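Local coordinates for insulinase family protease (Yersinia pestis, PDB 3GO9), which is a predicted zinc-binding protease of the M16 (insulinase) family whose incomplete form of the family's zinc motif leaves its activity and substrate uncertain, at residues A[72-75]-A[76-79]; A[305-309]-A[310-314]; A[218-222]-A[223-227]; A[420-424]-A[425-429]. All coordinates share one frame; numbering follows the deposited sequence. Where two conformers were deposited one is given.

Contact 1. Residues A[72-75]-A[76-79]. With ZN (zinc ion), chain C.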
loop_
_atom_site.group_PDB
_atom_site.type_symbol
_atom_site.label_atom_id
_atom_site.label_comp_id
_atom_site.label_asym_id
_atom_site.label_seq_id
_atom_site.Cartn_x
_atom_site.Cartn_y
_atom_site.Cartn_z
ATOM N N HIS A 72 4.612 1.717 -18.809
ATOM C CA HIS A 72 4.578 3.108 -18.270
ATOM C C HIS A 72 4.149 4.126 -19.333
ATOM O O HIS A 72 3.622 5.206 -18.979
ATOM C CB HIS A 72 5.938 3.435 -17.673
ATOM C CG HIS A 72 5.968 4.695 -16.874
ATOM N ND1 HIS A 72 5.463 4.751 -15.593
ATOM C CD2 HIS A 72 6.540 5.891 -17.119
ATOM C CE1 HIS A 72 5.680 5.963 -15.105
ATOM N NE2 HIS A 72 6.288 6.674 -16.028
ATOM N N LEU A 73 4.410 3.845 -20.593
ATOM C CA LEU A 73 4.072 4.753 -21.704
ATOM C C LEU A 73 2.582 4.750 -22.038
ATOM O O LEU A 73 1.978 5.785 -22.318
ATOM C CB LEU A 73 4.882 4.446 -22.971
ATOM C CG LEU A 73 4.620 5.288 -24.212
ATOM C CD1 LEU A 73 4.781 6.733 -23.929
ATOM C CD2 LEU A 73 5.515 4.861 -25.359
ATOM N N LEU A 74 1.964 3.562 -21.989
ATOM C CA LEU A 74 0.569 3.415 -22.422
ATOM C C LEU A 74 -0.342 4.441 -21.761
ATOM O O LEU A 74 -1.110 5.074 -22.451
ATOM C CB LEU A 74 0.059 1.980 -22.218
ATOM C CG LEU A 74 0.693 0.843 -23.020
ATOM C CD1 LEU A 74 0.185 -0.545 -22.545
ATOM C CD2 LEU A 74 0.445 1.078 -24.513
ATOM N N PRO A 75 -0.289 4.607 -20.425
ATOM C CA PRO A 75 -1.233 5.558 -19.877
ATOM C C PRO A 75 -0.997 6.990 -20.295
ATOM O O PRO A 75 -1.970 7.778 -20.318
ATOM C CB PRO A 75 -1.065 5.396 -18.353
ATOM C CG PRO A 75 0.072 4.554 -18.165
ATOM C CD PRO A 75 0.423 3.865 -19.370
ATOM N N ARG A 76 0.247 7.353 -20.643
ATOM C CA ARG A 76 0.477 8.707 -21.113
ATOM C C ARG A 76 -0.263 8.944 -22.460
ATOM O O ARG A 76 -0.758 10.040 -22.757
ATOM C CB ARG A 76 1.976 8.950 -21.276
ATOM C CG ARG A 76 2.264 10.454 -21.347
ATOM C CD ARG A 76 3.733 10.713 -21.572
ATOM N NE ARG A 76 4.611 10.322 -20.471
ATOM C CZ ARG A 76 5.875 10.734 -20.398
ATOM N NH1 ARG A 76 6.375 11.517 -21.352
ATOM N NH2 ARG A 76 6.669 10.345 -19.396
ATOM N N LEU A 77 -0.350 7.907 -23.275
ATOM C CA LEU A 77 -1.093 7.988 -24.540
ATOM C C LEU A 77 -2.583 8.386 -24.310
ATOM O O LEU A 77 -3.110 9.225 -25.046
ATOM C CB LEU A 77 -0.961 6.686 -25.349
ATOM C CG LEU A 77 0.435 6.263 -25.653
ATOM C CD1 LEU A 77 0.381 4.909 -26.460
ATOM C CD2 LEU A 77 1.263 7.316 -26.429
ATOM N N ALA A 78 -3.191 7.770 -23.306
ATOM C CA ALA A 78 -4.558 7.953 -22.922
ATOM C C ALA A 78 -4.830 9.417 -22.518
ATOM O O ALA A 78 -5.977 9.879 -22.589
ATOM C CB ALA A 78 -4.971 6.966 -21.759
ATOM N N LEU A 79 -3.775 10.150 -22.131
ATOM C CA LEU A 79 -3.889 11.592 -21.823
ATOM C C LEU A 79 -3.628 12.469 -23.031
ATOM O O LEU A 79 -3.932 13.661 -23.018
ATOM C CB LEU A 79 -2.925 11.994 -20.696
ATOM C CG LEU A 79 -3.153 11.269 -19.395
ATOM C CD1 LEU A 79 -1.991 11.462 -18.324
ATOM C CD2 LEU A 79 -4.511 11.675 -18.748
HETATM ZN ZN ZN C . 6.829 8.400 -15.125
HETATM O O HOH W 1 4.774 7.821 -19.341
HETATM O O HOH W 2 7.960 8.385 -16.309
HETATM O O HOH W 3 7.634 8.039 -13.450
#
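With CG anti to the backbone N in both His72 (chi1 -169°) and Arg76 (chi1 -163°), one turn apart on helix 70-80, the imidazole and the guanidinium run along the same flank and bring His72 NE2 within 5.0 Å of Arg76 NH2. His72 to Arg76 appears to occupy the place of the inverted HXXEH zinc motif of M16 peptidases, keeping only its first histidine. A water joins the two residues, donating to His72 O over 2.9 Å and weakly accepting from Arg76 NE. Arg76 acts in the second shell: NH2 forms a salt bridge with Asp158, a zinc ligand, while NH1 bonds Ala152 O. Pro75 has no N-H to give to the preceding turn, and the helix is kinked there. Beyond the kink Leu77 N still reaches Leu73 O at 3.3 Å, and Arg76 N adds a weak bond to the same oxygen. On the buried flank Leu77 touches two leucines of the previous turn, CD2 at 4.4 Å from Leu73 CD1 and CD1 at 4.3 Å from Leu74 CD2. Thr109 OG1 holds the imidazole at ND1, probably fixing its rotation, and NE2 of His72 binds zinc at 2.0 Å beside Asp158 OD2 and Ile160 O.

Contact 2. Residues A[305-309]-A[310-314]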
loop_
_atom_site.group_PDB
_atom_site.type_symbol
_atom_site.label_atom_id
_atom_site.label_comp_id
_atom_site.label_asym_id
_atom_site.label_seq_id
_atom_site.Cartn_x
_atom_site.Cartn_y
_atom_site.Cartn_z
ATOM N N GLN A 305 6.794 7.710 24.722
ATOM C CA GLN A 305 6.497 8.335 26.006
ATOM C C GLN A 305 7.793 8.576 26.774
ATOM O O GLN A 305 7.919 9.609 27.427
ATOM C CB GLN A 305 5.606 7.482 26.907
ATOM C CG GLN A 305 4.402 6.895 26.236
ATOM C CD GLN A 305 3.238 6.781 27.167
ATOM O OE1 GLN A 305 3.174 5.857 28.003
ATOM N NE2 GLN A 305 2.290 7.722 27.041
ATOM N N VAL A 306 8.695 7.588 26.768
ATOM C CA VAL A 306 9.973 7.712 27.516
ATOM C C VAL A 306 10.737 8.881 26.936
ATOM O O VAL A 306 11.351 9.654 27.678
ATOM C CB VAL A 306 10.819 6.424 27.416
ATOM C CG1 VAL A 306 12.197 6.632 28.049
ATOM C CG2 VAL A 306 10.122 5.247 28.117
ATOM N N LEU A 307 10.753 9.004 25.613
ATOM C CA LEU A 307 11.430 10.137 24.958
ATOM C C LEU A 307 10.826 11.500 25.353
ATOM O O LEU A 307 11.574 12.464 25.624
ATOM C CB LEU A 307 11.430 9.972 23.445
ATOM C CG LEU A 307 12.177 11.015 22.621
ATOM C CD1 LEU A 307 13.628 11.234 23.111
ATOM C CD2 LEU A 307 12.144 10.604 21.125
ATOM N N GLU A 308 9.493 11.593 25.412
ATOM C CA GLU A 308 8.839 12.853 25.807
ATOM C C GLU A 308 9.250 13.232 27.230
ATOM O O GLU A 308 9.421 14.411 27.558
ATOM C CB GLU A 308 7.300 12.771 25.629
ATOM C CG GLU A 308 6.452 12.482 26.875
ATOM C CD GLU A 308 5.091 11.865 26.549
ATOM O OE1 GLU A 308 4.933 11.233 25.473
ATOM O OE2 GLU A 308 4.173 11.992 27.386
ATOM N N LYS A 309 9.447 12.249 28.088
ATOM C CA LYS A 309 9.829 12.541 29.470
ATOM C C LYS A 309 11.339 12.772 29.648
ATOM O O LYS A 309 11.753 13.486 30.570
ATOM C CB LYS A 309 9.378 11.418 30.360
ATOM C CG LYS A 309 9.432 11.748 31.818
ATOM C CD LYS A 309 8.211 11.221 32.545
ATOM C CE LYS A 309 8.176 11.741 33.986
ATOM N NZ LYS A 309 8.347 10.661 34.983
ATOM N N ASN A 310 12.140 12.121 28.793
ATOM C CA ASN A 310 13.596 12.122 28.872
ATOM C C ASN A 310 14.247 12.534 27.547
ATOM O O ASN A 310 14.628 11.659 26.737
ATOM C CB ASN A 310 14.072 10.729 29.258
ATOM C CG ASN A 310 13.557 10.309 30.575
ATOM O OD1 ASN A 310 14.117 10.665 31.630
ATOM N ND2 ASN A 310 12.492 9.507 30.561
ATOM N N ASN A 311 14.376 13.851 27.346
ATOM C CA ASN A 311 14.842 14.393 26.080
ATOM C C ASN A 311 16.199 13.795 25.705
ATOM O O ASN A 311 17.122 13.701 26.548
ATOM C CB ASN A 311 14.964 15.915 26.119
ATOM C CG ASN A 311 13.648 16.617 26.425
ATOM O OD1 ASN A 311 12.581 16.173 25.997
ATOM N ND2 ASN A 311 13.724 17.714 27.175
ATOM N N GLN A 312 16.303 13.402 24.436
ATOM C CA GLN A 312 17.545 12.914 23.816
ATOM C C GLN A 312 17.942 13.911 22.716
ATOM O O GLN A 312 17.141 14.188 21.822
ATOM C CB GLN A 312 17.354 11.521 23.184
ATOM C CG GLN A 312 16.931 10.427 24.131
ATOM C CD GLN A 312 17.829 10.305 25.350
ATOM O OE1 GLN A 312 19.033 10.140 25.197
ATOM N NE2 GLN A 312 17.253 10.439 26.568
ATOM N N LYS A 313 19.187 14.354 22.736
ATOM C CA LYS A 313 19.683 15.424 21.836
ATOM C C LYS A 313 19.434 15.113 20.351
ATOM O O LYS A 313 20.018 14.179 19.798
ATOM C CB LYS A 313 21.199 15.643 22.070
ATOM C CG LYS A 313 21.819 16.858 21.352
ATOM C CD LYS A 313 22.219 17.969 22.335
ATOM C CE LYS A 313 22.651 19.243 21.622
ATOM N NZ LYS A 313 23.340 20.154 22.569
ATOM N N ASN A 314 18.559 15.898 19.715
ATOM C CA ASN A 314 18.311 15.827 18.282
ATOM C C ASN A 314 17.698 14.521 17.751
ATOM O O ASN A 314 17.852 14.195 16.569
ATOM C CB ASN A 314 19.604 16.129 17.531
ATOM C CG ASN A 314 20.209 17.441 17.939
ATOM O OD1 ASN A 314 19.500 18.428 18.013
ATOM N ND2 ASN A 314 21.517 17.469 18.197
HETATM O O HOH W 4 11.692 14.766 24.219
HETATM O O HOH W 5 13.614 15.779 29.656
#
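Asn310 bonds twice to Val306 O at the C-terminal end of helix 283-309. Its backbone N lies 2.8 Å from that oxygen, tilted somewhat from the carbonyl plane, and its ND2 is 3.1 Å from Val306 O, in the carbonyl plane and on a lone pair, with an N-H...O angle of 153°. The side chain can fold back this way because CG of Asn310 sits beside its own backbone N (chi1 -61°). A weak third bond links Asn310 N to Leu307 O. In the same shell, CD1 of Leu307 comes obliquely against the aliphatic stem of Gln312, 3.5 Å from its CG. The bend of Gln312 at chi2 brings NE2 back to Asn310 O at 2.9 Å, from above the carbonyl plane, which probably steadies the first residue past the helix. A water donating to Lys309 O and accepting from Asn311 N, both at 3.1 Å, spans the outer side. Farther out, Val306 rests on Phe347 and Glu351 of helix 341-358, and Gln312 on Asn344 and Phe347; Glu351 shares a bound zinc with His302. At this largely exposed helix end the Asn310 amide thus gives Val306 O a second donor beside its i+4 N-H, the Gln312 amide serves the first carbonyl past the helix, and water serves Lys309 O.

Contact 3. Residues A[218-222]-A[223-227]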
loop_
_atom_site.group_PDB
_atom_site.type_symbol
_atom_site.label_atom_id
_atom_site.label_comp_id
_atom_site.label_asym_id
_atom_site.label_seq_id
_atom_site.Cartn_x
_atom_site.Cartn_y
_atom_site.Cartn_z
ATOM N N GLY A 218 -18.609 6.054 -3.601
ATOM C CA GLY A 218 -19.282 7.343 -3.566
ATOM C C GLY A 218 -20.759 7.225 -3.444
ATOM O O GLY A 218 -21.321 6.138 -3.390
ATOM N N ASN A 219 -21.421 8.376 -3.355
ATOM C CA ASN A 219 -22.866 8.378 -3.179
ATOM C C ASN A 219 -23.467 8.266 -4.548
ATOM O O ASN A 219 -23.941 9.248 -5.122
ATOM C CB ASN A 219 -23.341 9.649 -2.479
ATOM C CG ASN A 219 -24.858 9.629 -2.256
ATOM O OD1 ASN A 219 -25.441 8.570 -2.041
ATOM N ND2 ASN A 219 -25.474 10.816 -2.204
ATOM N N VAL A 220 -23.387 7.070 -5.103
ATOM C CA VAL A 220 -23.847 6.836 -6.426
ATOM C C VAL A 220 -25.129 6.008 -6.393
ATOM O O VAL A 220 -25.479 5.464 -5.371
ATOM C CB VAL A 220 -22.779 6.120 -7.255
ATOM C CG1 VAL A 220 -21.493 6.914 -7.233
ATOM C CG2 VAL A 220 -22.497 4.811 -6.703
ATOM N N ASP A 221 -25.750 5.885 -7.563
ATOM C CA ASP A 221 -26.929 5.062 -7.778
ATOM C C ASP A 221 -26.424 3.688 -8.204
ATOM O O ASP A 221 -25.989 3.519 -9.309
ATOM C CB ASP A 221 -27.803 5.759 -8.843
ATOM C CG ASP A 221 -29.048 4.949 -9.245
ATOM O OD1 ASP A 221 -29.059 3.703 -9.065
ATOM O OD2 ASP A 221 -30.034 5.624 -9.702
ATOM N N SER A 222 -26.447 2.732 -7.299
ATOM C CA SER A 222 -25.766 1.459 -7.542
ATOM C C SER A 222 -26.431 0.675 -8.657
ATOM O O SER A 222 -25.775 -0.148 -9.335
ATOM C CB SER A 222 -25.673 0.597 -6.278
ATOM O OG SER A 222 -26.891 -0.036 -5.938
ATOM N N ARG A 223 -27.743 0.888 -8.846
ATOM C CA ARG A 223 -28.436 0.168 -9.904
ATOM C C ARG A 223 -28.021 0.726 -11.250
ATOM O O ARG A 223 -27.649 -0.068 -12.168
ATOM C CB ARG A 223 -29.974 0.212 -9.700
ATOM C CG ARG A 223 -30.724 -0.669 -10.719
ATOM C CD ARG A 223 -32.228 -0.674 -10.401
ATOM N NE ARG A 223 -32.682 0.708 -10.460
ATOM C CZ ARG A 223 -33.562 1.284 -9.629
ATOM N NH1 ARG A 223 -33.826 2.560 -9.804
ATOM N NH2 ARG A 223 -34.168 0.632 -8.649
ATOM N N SER A 224 -28.044 2.038 -11.420
ATOM C CA SER A 224 -27.654 2.594 -12.715
ATOM C C SER A 224 -26.172 2.451 -12.998
ATOM O O SER A 224 -25.810 2.199 -14.130
ATOM C CB SER A 224 -28.107 4.045 -12.945
ATOM O OG SER A 224 -27.492 4.967 -12.089
ATOM N N ILE A 225 -25.322 2.560 -11.983
ATOM C CA ILE A 225 -23.906 2.499 -12.280
ATOM C C ILE A 225 -23.490 1.070 -12.654
ATOM O O ILE A 225 -22.645 0.918 -13.542
ATOM C CB ILE A 225 -23.058 3.128 -11.128
ATOM C CG1 ILE A 225 -21.752 3.679 -11.705
ATOM C CG2 ILE A 225 -22.942 2.160 -10.015
ATOM C CD1 ILE A 225 -20.652 3.983 -10.683
ATOM N N ALA A 226 -24.089 0.037 -12.037
ATOM C CA ALA A 226 -23.816 -1.360 -12.440
ATOM C C ALA A 226 -24.158 -1.472 -13.914
ATOM O O ALA A 226 -23.388 -2.054 -14.680
ATOM C CB ALA A 226 -24.596 -2.391 -11.619
ATOM N N ALA A 227 -25.308 -0.937 -14.329
ATOM C CA ALA A 227 -25.676 -1.036 -15.729
ATOM C C ALA A 227 -24.733 -0.274 -16.633
ATOM O O ALA A 227 -24.396 -0.748 -17.691
ATOM C CB ALA A 227 -27.134 -0.610 -15.960
HETATM O O HOH W 6 -31.679 4.240 -11.109
#
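Asp221 takes the backbone N-H groups of Arg223 and Ser224 on one carboxylate oxygen and so N-caps helix 222-233, which follows strand 212-218 in a strand-turn-helix connection. CG of Asp221 lies anti to its backbone N (chi1 176°), which swings OD1 over the first turn. There it meets Ser224 N at 3.1 Å in an almost straight bond (N-H...O 173°), arriving from well above the carboxylate plane, and Arg223 N at the same 3.1 Å but in a bent, weak one. A negatively charged carboxylate here would also be expected to interact favourably with the helix dipole. Regular helical bonding takes over at once: Ile225 N reaches Asp221 O at 2.9 Å, and Ala226 N reaches Ser222 O at 3.2 Å.

The packed side of the contact is apolar. Val220, just before the cap, and Ile225, on the first turn, meet as a hydrophobic staple, with CG2 of Val220 4.3 Å from CG2 of Ile225. Both lean on Leu39 of strand 36-41, so the helix start is seated against the strand next to 212-218 in the same sheet. An inverse gamma turn centred on Asn219 carries the chain from strand to cap, and Pro46 O accepts from Asn219 ND2.

The solvent side is looser. Arg223 extends outward, bends at chi3, and its guanidinium makes no direct salt bridge with Asp221; instead one water donates to Asp221 OD2 at 2.6 Å and accepts from Arg223 NH1 at 3.0 Å.

Contact 4. Residues A[420-424]-A[425-429]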
loop_
_atom_site.group_PDB
_atom_site.type_symbol
_atom_site.label_atom_id
_atom_site.label_comp_id
_atom_site.label_asym_id
_atom_site.label_seq_id
_atom_site.Cartn_x
_atom_site.Cartn_y
_atom_site.Cartn_z
ATOM N N SER A 420 -10.835 -7.479 25.317
ATOM C CA SER A 420 -11.265 -7.858 26.659
ATOM C C SER A 420 -10.553 -9.092 27.154
ATOM O O SER A 420 -10.461 -9.299 28.390
ATOM C CB SER A 420 -12.785 -8.077 26.702
ATOM O OG SER A 420 -13.388 -6.820 26.468
ATOM N N GLY A 421 -10.098 -9.928 26.216
ATOM C CA GLY A 421 -9.446 -11.188 26.525
ATOM C C GLY A 421 -7.937 -11.081 26.758
ATOM O O GLY A 421 -7.353 -11.915 27.434
ATOM N N LEU A 422 -7.312 -10.058 26.200
ATOM C CA LEU A 422 -5.879 -9.937 26.257
ATOM C C LEU A 422 -5.355 -9.675 27.677
ATOM O O LEU A 422 -5.873 -8.809 28.376
ATOM C CB LEU A 422 -5.428 -8.804 25.374
ATOM C CG LEU A 422 -3.930 -8.730 25.096
ATOM C CD1 LEU A 422 -3.433 -9.942 24.365
ATOM C CD2 LEU A 422 -3.623 -7.458 24.306
ATOM N N THR A 423 -4.349 -10.431 28.080
ATOM C CA THR A 423 -3.680 -10.214 29.376
ATOM C C THR A 423 -2.302 -9.574 29.247
ATOM O O THR A 423 -1.671 -9.619 28.187
ATOM C CB THR A 423 -3.526 -11.527 30.148
ATOM O OG1 THR A 423 -2.603 -12.384 29.467
ATOM C CG2 THR A 423 -4.912 -12.224 30.252
ATOM N N LEU A 424 -1.830 -8.990 30.348
ATOM C CA LEU A 424 -0.446 -8.490 30.376
ATOM C C LEU A 424 0.531 -9.556 29.971
ATOM O O LEU A 424 1.451 -9.300 29.226
ATOM C CB LEU A 424 -0.070 -8.091 31.808
ATOM C CG LEU A 424 1.300 -7.461 31.993
ATOM C CD1 LEU A 424 1.522 -6.195 31.194
ATOM C CD2 LEU A 424 1.451 -7.194 33.515
ATOM N N ALA A 425 0.386 -10.752 30.540
ATOM C CA ALA A 425 1.295 -11.838 30.265
ATOM C C ALA A 425 1.378 -12.155 28.779
ATOM O O ALA A 425 2.452 -12.468 28.262
ATOM C CB ALA A 425 0.875 -13.049 31.007
ATOM N N GLU A 426 0.223 -12.129 28.121
ATOM C CA GLU A 426 0.136 -12.448 26.695
ATOM C C GLU A 426 0.807 -11.371 25.892
ATOM O O GLU A 426 1.636 -11.672 24.983
ATOM C CB GLU A 426 -1.313 -12.619 26.262
ATOM C CG GLU A 426 -1.974 -13.866 26.786
ATOM C CD GLU A 426 -3.497 -13.930 26.564
ATOM O OE1 GLU A 426 -4.188 -12.900 26.394
ATOM O OE2 GLU A 426 -4.023 -15.056 26.614
ATOM N N LEU A 427 0.470 -10.116 26.193
ATOM C CA LEU A 427 1.098 -9.017 25.425
ATOM C C LEU A 427 2.622 -9.007 25.698
ATOM O O LEU A 427 3.404 -8.829 24.792
ATOM C CB LEU A 427 0.486 -7.660 25.754
ATOM C CG LEU A 427 0.894 -6.532 24.773
ATOM C CD1 LEU A 427 0.514 -6.868 23.337
ATOM C CD2 LEU A 427 0.296 -5.188 25.085
ATOM N N ASN A 428 3.038 -9.183 26.946
ATOM C CA ASN A 428 4.487 -9.207 27.233
ATOM C C ASN A 428 5.238 -10.375 26.587
ATOM O O ASN A 428 6.398 -10.237 26.168
ATOM C CB ASN A 428 4.711 -9.160 28.758
ATOM C CG ASN A 428 4.545 -7.784 29.312
ATOM O OD1 ASN A 428 4.429 -6.833 28.553
ATOM N ND2 ASN A 428 4.515 -7.656 30.659
ATOM N N ARG A 429 4.619 -11.550 26.516
ATOM C CA ARG A 429 5.223 -12.661 25.790
ATOM C C ARG A 429 5.430 -12.334 24.320
ATOM O O ARG A 429 6.476 -12.666 23.781
ATOM C CB ARG A 429 4.388 -13.922 25.924
ATOM C CG ARG A 429 4.902 -15.113 25.149
ATOM C CD ARG A 429 6.273 -15.554 25.625
ATOM N NE ARG A 429 6.239 -15.974 27.051
ATOM C CZ ARG A 429 7.288 -16.372 27.779
ATOM N NH1 ARG A 429 8.518 -16.446 27.279
ATOM N NH2 ARG A 429 7.085 -16.737 29.053
#
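Thr423 and Glu426 exchange hydrogen bonds as a capping box at the start of helix 424-435. Glu426 N donates to Thr423 OG1 at 3.1 Å, and Thr423 N returns a bond to Glu426 OE1 at 3.0 Å (N-H...O 156°), reaching the oxygen from above the carboxylate plane. Thr423 places OG1 between its backbone N and carbonyl carbon (chi1 67°), facing the first turn; Glu426 stays extended beyond CG, crossing the threonine side chain so that CG passes 3.1 Å from Thr423 OG1. Backbone bonds continue the turn, with Leu427 N on Thr423 O at 3.0 Å and Asn428 N on Leu424 O at 2.8 Å.

The apolar contact is between Leu422 and Leu427, on either side of the box in sequence, which meet as a hydrophobic staple, CD2 of the first 4.3 Å from CD1 of the second. In a methyl-to-amide contact, CD1 of Leu424 comes within 3.4 Å of ND2 of Asn428, whose OD1 accepts from Leu360 N.

The contact thus forms the corner between helices 408-421 and 424-435. Leu422 and Leu427 both pack on helices 283-309 and 362-377, Leu424 on Gln362 and Phe365 of the latter, while Glu426 OE2 makes a long, weak ion pair with Arg291.

From the N terminus the order is contact 1, contact 3, contact 2, contact 4. All four are local and in series, so none nests in or crosses another and none closes a long loop. Contact 1 lies within helix 70-80, at a zinc site to which Asp158 and Ile160 also contribute. Contact 3 closes the turn from strand 212-218 into helix 222-233, beside the seven-stranded sheet; its centre is about 28 Å from that of contact 1. Contacts 2 and 4 lie across the centre of the chain from contact 1. Contact 2 leads helix 283-309 toward strand 316-324 of the five-stranded sheet; contact 4 turns between two helices, one packing on helix 283-309, about 12 Å from contact 2 at the nearest atoms.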